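Local coordinates for protein argonaute (Methanocaldococcus jannaschii, PDB 5G5S) that acts as a DNA-guided endonuclease that slices single-stranded target DNA complementary to a short DNA guide and may defend the cell against invading genetic elements, at residues M474-N477 with L478-I482; T331-T334 with W335-N338; L103-G106 with Y107-V111; K16-E19 with E20-P23. All blocks are in the same frame, centred on the assembly; numbering follows the deposited sequence.

Overall arrangement
The four contacts fall into two touching pairs on opposite sides of the chain's centre. Interactions 1 and 2, with centres 11 Å apart, meet where Asn476 OD1 lies 2.7 Å from Phe333 N and Thr475 OG1 lies 2.8 Å from Tyr337 OH, both probable hydrogen bonds. Interactions 3 and 4, also 11 Å apart between centres, meet by packing, Tyr107 CD2 lying 3.2 Å from Phe21 O. Between interactions 1 and 3 the centres are 52 Å apart. Each pair bears on the guide: interaction 1 holds the guide-contacting Gln481 of the Mid domain, interaction 3 the guide-contacting Lys109 of the N-terminal domain. The Lys18 side chain of interaction 4 is about 5 Å from the magnesium ion.

Interaction 1 (M474-N477 with L478-I482); sequences MTNN and LLIQI
Ile480 carries CG1 anti to its carbonyl carbon (chi1 -72°), while Asn476 sets CG anti to its backbone N (chi1 177°), and these two torsions bring the isoleucine tip against the asparagine amide one helical turn earlier. CD1 of Ile480 lies 3.4 Å from ND2 of Asn476, the two side chains meeting at a slant. On the way there, Ile480 CG1 passes 3.3 Å from Asn476 O. The same tip reaches Asn477 OD1 at 4.0 Å, but here the side chains run alongside each other and point the same way. Both meetings are van der Waals packing, since a methyl offers no polar partner; the amides find theirs outside the turn: Asn476 OD1 accepts from Phe333 N, its ND2 bonds Thr329 O, and Asn477 OD1 bonds Arg678 NH1. The two bonds at opposite ends of the Asn476 amide fix its rotation.

Beneath the side chains runs a regular alpha-helical ladder of i to i+4 bonds, from Leu478 N to Met474 O at 2.8 Å through to Gln481 N and Asn477 O at 3.2 Å. The ladder sets Gln481, a residue that contacts the guide, one turn beyond Asn477; its OE1 is held by Leu673 N. Helix 473-485 belongs to the Mid domain, which binds the phosphorylated guide 5' end. Around it, Leu478 packs on Trp466 of helix 463-467, on Met382 of helix 372-390 and on Gln459 of strand 456-462, an outermost strand of the four-stranded parallel sheet.

Interaction 2 (T331-T334 with W335-N338); sequences TLFT and WIYN
Trp335 lays its indole beneath the backbone of Phe333, with the Phe333 CA 4.0 Å from the centroid of the five-membered ring and 27° off the ring normal, a CH-pi contact over the face. Its CG sits between the backbone N and the carbonyl carbon (chi1 51°), which folds the ring back along the chain. At the indole edge, NE1 gives a weak, bent hydrogen bond to Leu332 O, short at 2.7 Å but poorly aligned. The six-membered ring runs beside the Phe333 phenyl, CZ2 of Trp335 coming within 3.6 Å of CD1 of Phe333. The two rings meet obliquely, their planes at 43°. Ile336 fills in next to them, CG1 at 3.8 Å from Phe333 CB.

The backbone beneath is a type I beta turn, closed by Ile336 N to Phe333 O at 3.3 Å, with the donor above the carbonyl plane. Asn338 N then bonds Thr334 O at 3.0 Å in the carbonyl plane, and Tyr337 N adds a weak second bond to the same oxygen. Within 331-334, Thr334 OG1 donates to Thr331 O from above the carbonyl plane, across 2.8 Å.

The turn belongs to the long connection from strand 323-326 to strand 357-365 and lies between two helices. Phe333 packs on Leu479 and Met483 of helix 473-485 and meets Tyr490 edge-to-face, while Trp335 touches Ile389, and Ile336 Asn385 and Tyr386, of helix 372-390.

Interaction 3 (L103-G106 with Y107-V111); sequences LVRG and YLKSV
Arg105 and Lys109, one helical turn apart, meet by the carbon chain of the lysine: Arg105 NH1 is 4.3 Å from Lys109 CD. The lysine runs out fully extended, its CG anti to the backbone N (chi1 176°), and its NZ stays 4.7 Å from Arg105 NH1, so the two charged ends do not touch. Their backbones are joined more tightly, with Lys109 N bonded to Arg105 O at 2.8 Å. Next along the helix, Gly106 O receives Ser110 N at 2.8 Å, and Ser110 CB packs against the same oxygen at 3.3 Å. The two preceding rungs join Tyr107 N to Leu103 O and Leu108 N to Val104 O, and Leu108 CB rests 3.4 Å from Val104 O.

A second shell fixes these groups. Tyr142 of strand 134-147 engages Arg105 twice, its carbonyl O taking a hydrogen bond from NH2 and its ring making a cation-pi contact. Ser110 OG bonds Phe47 O.

Helix 97-111 therefore presents two adjacent basic side chains of the N-terminal domain, one firmly anchored and the other paired with Glu115 through a long, weak ion pair. Such a positive patch is consistent with electrostatic attraction to the guide backbone, and Lys109 does contact guide DNA.

Interaction 4 (K16-E19 with E20-P23); sequences KIKE and EFIP
Ile17 faces both Phe21 and Ile22 across a short 3-10 turn, its CG2 methyl set against CB of Phe21 and CG1 of Ile22. The methyl is 3.9 Å from Phe21 CB and equally 3.9 Å from Ile22 CG1, and in each case the side chains cross at a slant. CG2 gets there because it stands anti to the backbone N, while CG1 lies beside the backbone N, anti to the carbonyl carbon (chi1 -60°). Lys18 meets Phe21 with the root of its chain, CB lying 3.7 Å from the ring atom CD2. Beyond that point its extended chain leads away, leaving Lys18 NZ 5.6 Å from Glu20 OE2, opposite charges that make no contact. Over one face of the phenyl, Glu20 CB stands above the ring centre.

Two successive i to i+3 bonds define the turn: Phe21 N to Lys18 O at 3.0 Å, and Ile22 N to Glu19 O at 3.1 Å. Each donor approaches from above the carbonyl plane, reflecting the tight winding of the chain.

The turn links strand 14-16 to strand 25-31, and its second half, 20-23, already belongs to the N-terminal domain. Phe21 has two aromatic neighbours, meeting Phe296 edge-to-face and His112 with planes at about 90°, and Ile17 and Phe21 both reach Leu108 of helix 97-111. The bound magnesium ion lies about 5 Å from the nearest atom of the Lys18 side chain. At the end of the same CG1 branch of Ile22, the CD1 methyl comes within 3.4 Å of Ile17 O.

Interaction 1 (M474-N477 with L478-I482)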
loop_
_atom_site.group_PDB
_atom_site.type_symbol
_atom_site.label_atom_id
_atom_site.label_comp_id
_atom_site.label_asym_id
_atom_site.label_seq_id
_atom_site.Cartn_x
_atom_site.Cartn_y
_atom_site.Cartn_z
ATOM N N MET A 474 8.436 -17.909 -15.974
ATOM C CA MET A 474 7.033 -17.641 -15.668
ATOM C C MET A 474 6.357 -18.828 -14.999
ATOM O O MET A 474 5.494 -18.621 -14.145
ATOM C CB MET A 474 6.274 -17.251 -16.928
ATOM C CG MET A 474 4.987 -16.517 -16.649
ATOM S SD MET A 474 4.456 -15.555 -18.075
ATOM C CE MET A 474 5.892 -14.412 -18.247
ATOM N N THR A 475 6.735 -20.067 -15.389
ATOM C CA THR A 475 6.197 -21.294 -14.802
ATOM C C THR A 475 6.554 -21.340 -13.315
ATOM O O THR A 475 5.681 -21.608 -12.487
ATOM C CB THR A 475 6.663 -22.519 -15.588
ATOM O OG1 THR A 475 6.223 -22.389 -16.937
ATOM C CG2 THR A 475 6.127 -23.815 -15.009
ATOM N N ASN A 476 7.829 -21.039 -12.994
ATOM C CA ASN A 476 8.372 -20.962 -11.642
ATOM C C ASN A 476 7.585 -19.902 -10.829
ATOM O O ASN A 476 7.122 -20.210 -9.731
ATOM C CB ASN A 476 9.875 -20.633 -11.698
ATOM C CG ASN A 476 10.540 -20.463 -10.352
ATOM O OD1 ASN A 476 10.850 -21.436 -9.658
ATOM N ND2 ASN A 476 10.810 -19.222 -9.974
ATOM N N ASN A 477 7.363 -18.697 -11.410
ATOM C CA ASN A 477 6.615 -17.616 -10.765
ATOM C C ASN A 477 5.141 -17.935 -10.575
ATOM O O ASN A 477 4.547 -17.504 -9.590
ATOM C CB ASN A 477 6.789 -16.296 -11.509
ATOM C CG ASN A 477 8.159 -15.691 -11.369
ATOM O OD1 ASN A 477 8.934 -16.026 -10.469
ATOM N ND2 ASN A 477 8.479 -14.763 -12.251
ATOM N N LEU A 478 4.555 -18.678 -11.512
ATOM C CA LEU A 478 3.158 -19.091 -11.448
ATOM C C LEU A 478 2.981 -20.076 -10.307
ATOM O O LEU A 478 2.036 -19.939 -9.540
ATOM C CB LEU A 478 2.699 -19.708 -12.790
ATOM C CG LEU A 478 1.293 -20.329 -12.823
ATOM C CD1 LEU A 478 0.212 -19.276 -12.581
ATOM C CD2 LEU A 478 1.054 -21.092 -14.127
ATOM N N LEU A 479 3.897 -21.053 -10.184
ATOM C CA LEU A 479 3.862 -22.047 -9.115
ATOM C C LEU A 479 4.085 -21.429 -7.741
ATOM O O LEU A 479 3.387 -21.820 -6.811
ATOM C CB LEU A 479 4.788 -23.248 -9.392
ATOM C CG LEU A 479 4.332 -24.178 -10.529
ATOM C CD1 LEU A 479 5.407 -25.183 -10.885
ATOM C CD2 LEU A 479 3.013 -24.891 -10.180
ATOM N N ILE A 480 4.982 -20.405 -7.633
ATOM C CA ILE A 480 5.240 -19.664 -6.391
ATOM C C ILE A 480 3.932 -19.027 -5.901
ATOM O O ILE A 480 3.574 -19.164 -4.728
ATOM C CB ILE A 480 6.367 -18.594 -6.561
ATOM C CG1 ILE A 480 7.755 -19.264 -6.680
ATOM C CG2 ILE A 480 6.343 -17.581 -5.389
ATOM C CD1 ILE A 480 8.821 -18.413 -7.299
ATOM N N GLN A 481 3.218 -18.359 -6.825
ATOM C CA GLN A 481 1.959 -17.692 -6.528
ATOM C C GLN A 481 0.835 -18.654 -6.169
ATOM O O GLN A 481 0.081 -18.356 -5.246
ATOM C CB GLN A 481 1.572 -16.694 -7.629
ATOM C CG GLN A 481 0.532 -15.694 -7.140
ATOM C CD GLN A 481 0.606 -14.352 -7.796
ATOM O OE1 GLN A 481 1.676 -13.824 -8.091
ATOM N NE2 GLN A 481 -0.550 -13.737 -7.956
ATOM N N ILE A 482 0.765 -19.829 -6.844
ATOM C CA ILE A 482 -0.217 -20.887 -6.571
ATOM C C ILE A 482 -0.027 -21.418 -5.140
ATOM O O ILE A 482 -1.014 -21.552 -4.407
ATOM C CB ILE A 482 -0.175 -22.000 -7.659
ATOM C CG1 ILE A 482 -0.802 -21.498 -8.982
ATOM C CG2 ILE A 482 -0.840 -23.302 -7.177
ATOM C CD1 ILE A 482 -0.709 -22.487 -10.242
#

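Interaction 2 (T331-T334 with W335-N338)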
loop_
_atom_site.group_PDB
_atom_site.type_symbol
_atom_site.label_atom_id
_atom_site.label_comp_id
_atom_site.label_asym_id
_atom_site.label_seq_id
_atom_site.Cartn_x
_atom_site.Cartn_y
_atom_site.Cartn_z
ATOM N N THR A 331 14.765 -20.236 -8.660
ATOM C CA THR A 331 15.138 -21.639 -8.863
ATOM C C THR A 331 14.301 -22.607 -7.998
ATOM O O THR A 331 14.685 -23.768 -7.851
ATOM C CB THR A 331 16.647 -21.852 -8.630
ATOM O OG1 THR A 331 16.968 -21.496 -7.285
ATOM C CG2 THR A 331 17.528 -21.102 -9.637
ATOM N N LEU A 332 13.164 -22.142 -7.434
ATOM C CA LEU A 332 12.316 -22.987 -6.589
ATOM C C LEU A 332 11.678 -24.165 -7.342
ATOM O O LEU A 332 11.589 -25.268 -6.794
ATOM C CB LEU A 332 11.246 -22.140 -5.878
ATOM C CG LEU A 332 10.652 -22.695 -4.580
ATOM C CD1 LEU A 332 11.692 -22.783 -3.491
ATOM C CD2 LEU A 332 9.545 -21.803 -4.084
ATOM N N PHE A 333 11.245 -23.922 -8.596
ATOM C CA PHE A 333 10.599 -24.921 -9.453
ATOM C C PHE A 333 11.341 -25.124 -10.776
ATOM O O PHE A 333 10.716 -25.432 -11.791
ATOM C CB PHE A 333 9.118 -24.573 -9.688
ATOM C CG PHE A 333 8.279 -24.509 -8.434
ATOM C CD1 PHE A 333 7.670 -25.651 -7.926
ATOM C CD2 PHE A 333 8.083 -23.303 -7.770
ATOM C CE1 PHE A 333 6.885 -25.587 -6.770
ATOM C CE2 PHE A 333 7.302 -23.242 -6.614
ATOM C CZ PHE A 333 6.709 -24.384 -6.122
ATOM N N THR A 334 12.673 -24.976 -10.766
ATOM C CA THR A 334 13.494 -25.195 -11.957
ATOM C C THR A 334 13.542 -26.689 -12.337
ATOM O O THR A 334 13.716 -27.022 -13.511
ATOM C CB THR A 334 14.853 -24.504 -11.829
ATOM O OG1 THR A 334 15.275 -24.564 -10.464
ATOM C CG2 THR A 334 14.803 -23.046 -12.287
ATOM N N TRP A 335 13.290 -27.571 -11.338
ATOM C CA TRP A 335 13.209 -29.027 -11.447
ATOM C C TRP A 335 11.984 -29.507 -12.253
ATOM O O TRP A 335 11.889 -30.696 -12.576
ATOM C CB TRP A 335 13.271 -29.693 -10.059
ATOM C CG TRP A 335 12.304 -29.129 -9.061
ATOM C CD1 TRP A 335 12.543 -28.130 -8.161
ATOM C CD2 TRP A 335 10.944 -29.530 -8.866
ATOM N NE1 TRP A 335 11.414 -27.887 -7.412
ATOM C CE2 TRP A 335 10.415 -28.730 -7.825
ATOM C CE3 TRP A 335 10.112 -30.491 -9.471
ATOM C CZ2 TRP A 335 9.094 -28.862 -7.374
ATOM C CZ3 TRP A 335 8.805 -30.616 -9.028
ATOM C CH2 TRP A 335 8.305 -29.806 -7.996
ATOM N N ILE A 336 11.063 -28.582 -12.588
ATOM C CA ILE A 336 9.877 -28.868 -13.405
ATOM C C ILE A 336 10.339 -29.176 -14.836
ATOM O O ILE A 336 9.866 -30.141 -15.426
ATOM C CB ILE A 336 8.832 -27.704 -13.318
ATOM C CG1 ILE A 336 8.239 -27.565 -11.885
ATOM C CG2 ILE A 336 7.732 -27.779 -14.404
ATOM C CD1 ILE A 336 7.165 -28.561 -11.451
ATOM N N TYR A 337 11.290 -28.386 -15.364
ATOM C CA TYR A 337 11.845 -28.569 -16.709
ATOM C C TYR A 337 13.172 -29.331 -16.642
ATOM O O TYR A 337 13.271 -30.420 -17.203
ATOM C CB TYR A 337 12.016 -27.216 -17.433
ATOM C CG TYR A 337 10.718 -26.494 -17.739
ATOM C CD1 TYR A 337 10.104 -25.688 -16.787
ATOM C CD2 TYR A 337 10.132 -26.575 -19.000
ATOM C CE1 TYR A 337 8.916 -25.014 -17.066
ATOM C CE2 TYR A 337 8.950 -25.895 -19.294
ATOM C CZ TYR A 337 8.341 -25.119 -18.322
ATOM O OH TYR A 337 7.173 -24.448 -18.599
ATOM N N ASN A 338 14.168 -28.779 -15.919
ATOM C CA ASN A 338 15.511 -29.340 -15.756
ATOM C C ASN A 338 15.533 -30.572 -14.828
ATOM O O ASN A 338 15.225 -30.464 -13.643
ATOM C CB ASN A 338 16.474 -28.244 -15.266
ATOM C CG ASN A 338 17.955 -28.496 -15.473
ATOM O OD1 ASN A 338 18.452 -29.629 -15.445
ATOM N ND2 ASN A 338 18.711 -27.419 -15.618
#

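Interaction 3 (L103-G106 with Y107-V111)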
loop_
_atom_site.group_PDB
_atom_site.type_symbol
_atom_site.label_atom_id
_atom_site.label_comp_id
_atom_site.label_asym_id
_atom_site.label_seq_id
_atom_site.Cartn_x
_atom_site.Cartn_y
_atom_site.Cartn_z
ATOM N N LEU A 103 7.951 24.272 12.028
ATOM C CA LEU A 103 7.903 25.722 12.216
ATOM C C LEU A 103 8.630 26.451 11.091
ATOM O O LEU A 103 8.130 27.459 10.611
ATOM C CB LEU A 103 8.345 26.161 13.626
ATOM C CG LEU A 103 7.384 25.768 14.783
ATOM C CD1 LEU A 103 7.989 26.051 16.116
ATOM C CD2 LEU A 103 6.042 26.484 14.691
ATOM N N VAL A 104 9.733 25.876 10.583
ATOM C CA VAL A 104 10.485 26.421 9.436
ATOM C C VAL A 104 9.595 26.335 8.180
ATOM O O VAL A 104 9.575 27.279 7.382
ATOM C CB VAL A 104 11.869 25.739 9.241
ATOM C CG1 VAL A 104 12.560 26.208 7.963
ATOM C CG2 VAL A 104 12.770 25.976 10.442
ATOM N N ARG A 105 8.826 25.220 8.040
ATOM C CA ARG A 105 7.886 25.001 6.935
ATOM C C ARG A 105 6.804 26.060 6.969
ATOM O O ARG A 105 6.535 26.685 5.941
ATOM C CB ARG A 105 7.275 23.587 6.982
ATOM C CG ARG A 105 6.633 23.165 5.665
ATOM C CD ARG A 105 5.681 22.009 5.859
ATOM N NE ARG A 105 5.232 21.452 4.583
ATOM C CZ ARG A 105 4.139 21.840 3.931
ATOM N NH1 ARG A 105 3.370 22.806 4.423
ATOM N NH2 ARG A 105 3.809 21.268 2.779
ATOM N N GLY A 106 6.233 26.285 8.153
ATOM C CA GLY A 106 5.216 27.308 8.357
ATOM C C GLY A 106 5.726 28.712 8.071
ATOM O O GLY A 106 4.991 29.552 7.545
ATOM N N TYR A 107 6.998 28.969 8.404
ATOM C CA TYR A 107 7.645 30.261 8.162
ATOM C C TYR A 107 7.759 30.499 6.656
ATOM O O TYR A 107 7.323 31.534 6.157
ATOM C CB TYR A 107 9.017 30.313 8.857
ATOM C CG TYR A 107 9.695 31.662 8.807
ATOM C CD1 TYR A 107 9.194 32.744 9.526
ATOM C CD2 TYR A 107 10.880 31.843 8.098
ATOM C CE1 TYR A 107 9.833 33.985 9.507
ATOM C CE2 TYR A 107 11.539 33.072 8.089
ATOM C CZ TYR A 107 11.007 34.145 8.788
ATOM O OH TYR A 107 11.654 35.361 8.788
ATOM N N LEU A 108 8.283 29.498 5.943
ATOM C CA LEU A 108 8.446 29.466 4.489
ATOM C C LEU A 108 7.087 29.604 3.775
ATOM O O LEU A 108 7.000 30.298 2.765
ATOM C CB LEU A 108 9.114 28.128 4.109
ATOM C CG LEU A 108 10.504 28.142 3.464
ATOM C CD1 LEU A 108 11.365 29.295 3.951
ATOM C CD2 LEU A 108 11.212 26.804 3.662
ATOM N N LYS A 109 6.032 28.969 4.315
ATOM C CA LYS A 109 4.682 29.008 3.750
ATOM C C LYS A 109 3.966 30.343 4.009
ATOM O O LYS A 109 3.542 31.003 3.056
ATOM C CB LYS A 109 3.829 27.820 4.264
ATOM C CG LYS A 109 2.377 27.855 3.799
ATOM C CD LYS A 109 1.574 26.678 4.317
ATOM C CE LYS A 109 0.173 26.653 3.754
ATOM N NZ LYS A 109 -0.562 25.433 4.176
ATOM N N SER A 110 3.780 30.699 5.297
ATOM C CA SER A 110 3.034 31.887 5.700
ATOM C C SER A 110 3.731 33.230 5.472
ATOM O O SER A 110 3.120 34.144 4.917
ATOM C CB SER A 110 2.542 31.750 7.136
ATOM O OG SER A 110 1.482 32.657 7.386
ATOM N N VAL A 111 4.989 33.354 5.903
ATOM C CA VAL A 111 5.747 34.599 5.797
ATOM C C VAL A 111 6.368 34.777 4.417
ATOM O O VAL A 111 6.215 35.844 3.819
ATOM C CB VAL A 111 6.788 34.733 6.943
ATOM C CG1 VAL A 111 7.517 36.077 6.904
ATOM C CG2 VAL A 111 6.130 34.534 8.293
#

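Interaction 4 (K16-E19 with E20-P23)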
loop_
_atom_site.group_PDB
_atom_site.type_symbol
_atom_site.label_atom_id
_atom_site.label_comp_id
_atom_site.label_asym_id
_atom_site.label_seq_id
_atom_site.Cartn_x
_atom_site.Cartn_y
_atom_site.Cartn_z
ATOM N N LYS A 16 19.441 22.639 0.793
ATOM C CA LYS A 16 19.703 23.493 1.943
ATOM C C LYS A 16 19.004 24.833 1.857
ATOM O O LYS A 16 19.215 25.574 0.895
ATOM C CB LYS A 16 21.219 23.676 2.187
ATOM N N ILE A 17 18.158 25.132 2.864
ATOM C CA ILE A 17 17.441 26.406 2.978
ATOM C C ILE A 17 18.467 27.464 3.398
ATOM O O ILE A 17 19.231 27.243 4.340
ATOM C CB ILE A 17 16.246 26.326 3.979
ATOM C CG1 ILE A 17 15.206 25.252 3.550
ATOM C CG2 ILE A 17 15.569 27.705 4.174
ATOM C CD1 ILE A 17 14.428 24.661 4.710
ATOM N N LYS A 18 18.475 28.599 2.688
ATOM C CA LYS A 18 19.367 29.733 2.935
ATOM C C LYS A 18 19.019 30.398 4.250
ATOM O O LYS A 18 17.845 30.442 4.635
ATOM C CB LYS A 18 19.326 30.732 1.770
ATOM C CG LYS A 18 19.904 30.145 0.492
ATOM C CD LYS A 18 19.723 31.053 -0.701
ATOM C CE LYS A 18 20.392 30.476 -1.924
ATOM N NZ LYS A 18 20.154 31.319 -3.116
ATOM N N GLU A 19 20.069 30.854 4.955
ATOM C CA GLU A 19 20.097 31.509 6.270
ATOM C C GLU A 19 18.969 32.516 6.526
ATOM O O GLU A 19 18.292 32.419 7.551
ATOM C CB GLU A 19 21.464 32.175 6.488
ATOM C CG GLU A 19 22.631 31.202 6.522
ATOM C CD GLU A 19 23.227 31.008 7.900
ATOM O OE1 GLU A 19 22.726 30.135 8.645
ATOM O OE2 GLU A 19 24.186 31.739 8.242
ATOM N N GLU A 20 18.767 33.471 5.593
ATOM C CA GLU A 20 17.742 34.527 5.654
ATOM C C GLU A 20 16.315 33.997 5.836
ATOM O O GLU A 20 15.458 34.711 6.361
ATOM C CB GLU A 20 17.799 35.437 4.407
ATOM C CG GLU A 20 18.796 35.015 3.332
ATOM C CD GLU A 20 18.568 35.554 1.930
ATOM O OE1 GLU A 20 17.859 36.577 1.778
ATOM O OE2 GLU A 20 19.117 34.954 0.978
ATOM N N PHE A 21 16.068 32.751 5.396
ATOM C CA PHE A 21 14.768 32.080 5.431
ATOM C C PHE A 21 14.561 31.126 6.617
ATOM O O PHE A 21 13.494 30.520 6.745
ATOM C CB PHE A 21 14.472 31.422 4.065
ATOM C CG PHE A 21 14.788 32.342 2.911
ATOM C CD1 PHE A 21 14.005 33.464 2.659
ATOM C CD2 PHE A 21 15.918 32.139 2.129
ATOM C CE1 PHE A 21 14.324 34.342 1.618
ATOM C CE2 PHE A 21 16.234 33.016 1.088
ATOM C CZ PHE A 21 15.433 34.108 0.838
ATOM N N ILE A 22 15.566 31.006 7.489
ATOM C CA ILE A 22 15.462 30.198 8.697
ATOM C C ILE A 22 15.168 31.158 9.867
ATOM O O ILE A 22 15.956 32.082 10.102
ATOM C CB ILE A 22 16.724 29.324 8.948
ATOM C CG1 ILE A 22 16.905 28.269 7.842
ATOM C CG2 ILE A 22 16.677 28.660 10.345
ATOM C CD1 ILE A 22 18.354 27.853 7.615
ATOM N N PRO A 23 14.046 30.977 10.608
ATOM C CA PRO A 23 13.787 31.868 11.754
ATOM C C PRO A 23 14.814 31.678 12.871
ATOM O O PRO A 23 15.285 30.567 13.101
ATOM C CB PRO A 23 12.376 31.483 12.197
ATOM C CG PRO A 23 12.153 30.114 11.675
ATOM C CD PRO A 23 13.003 29.935 10.470
#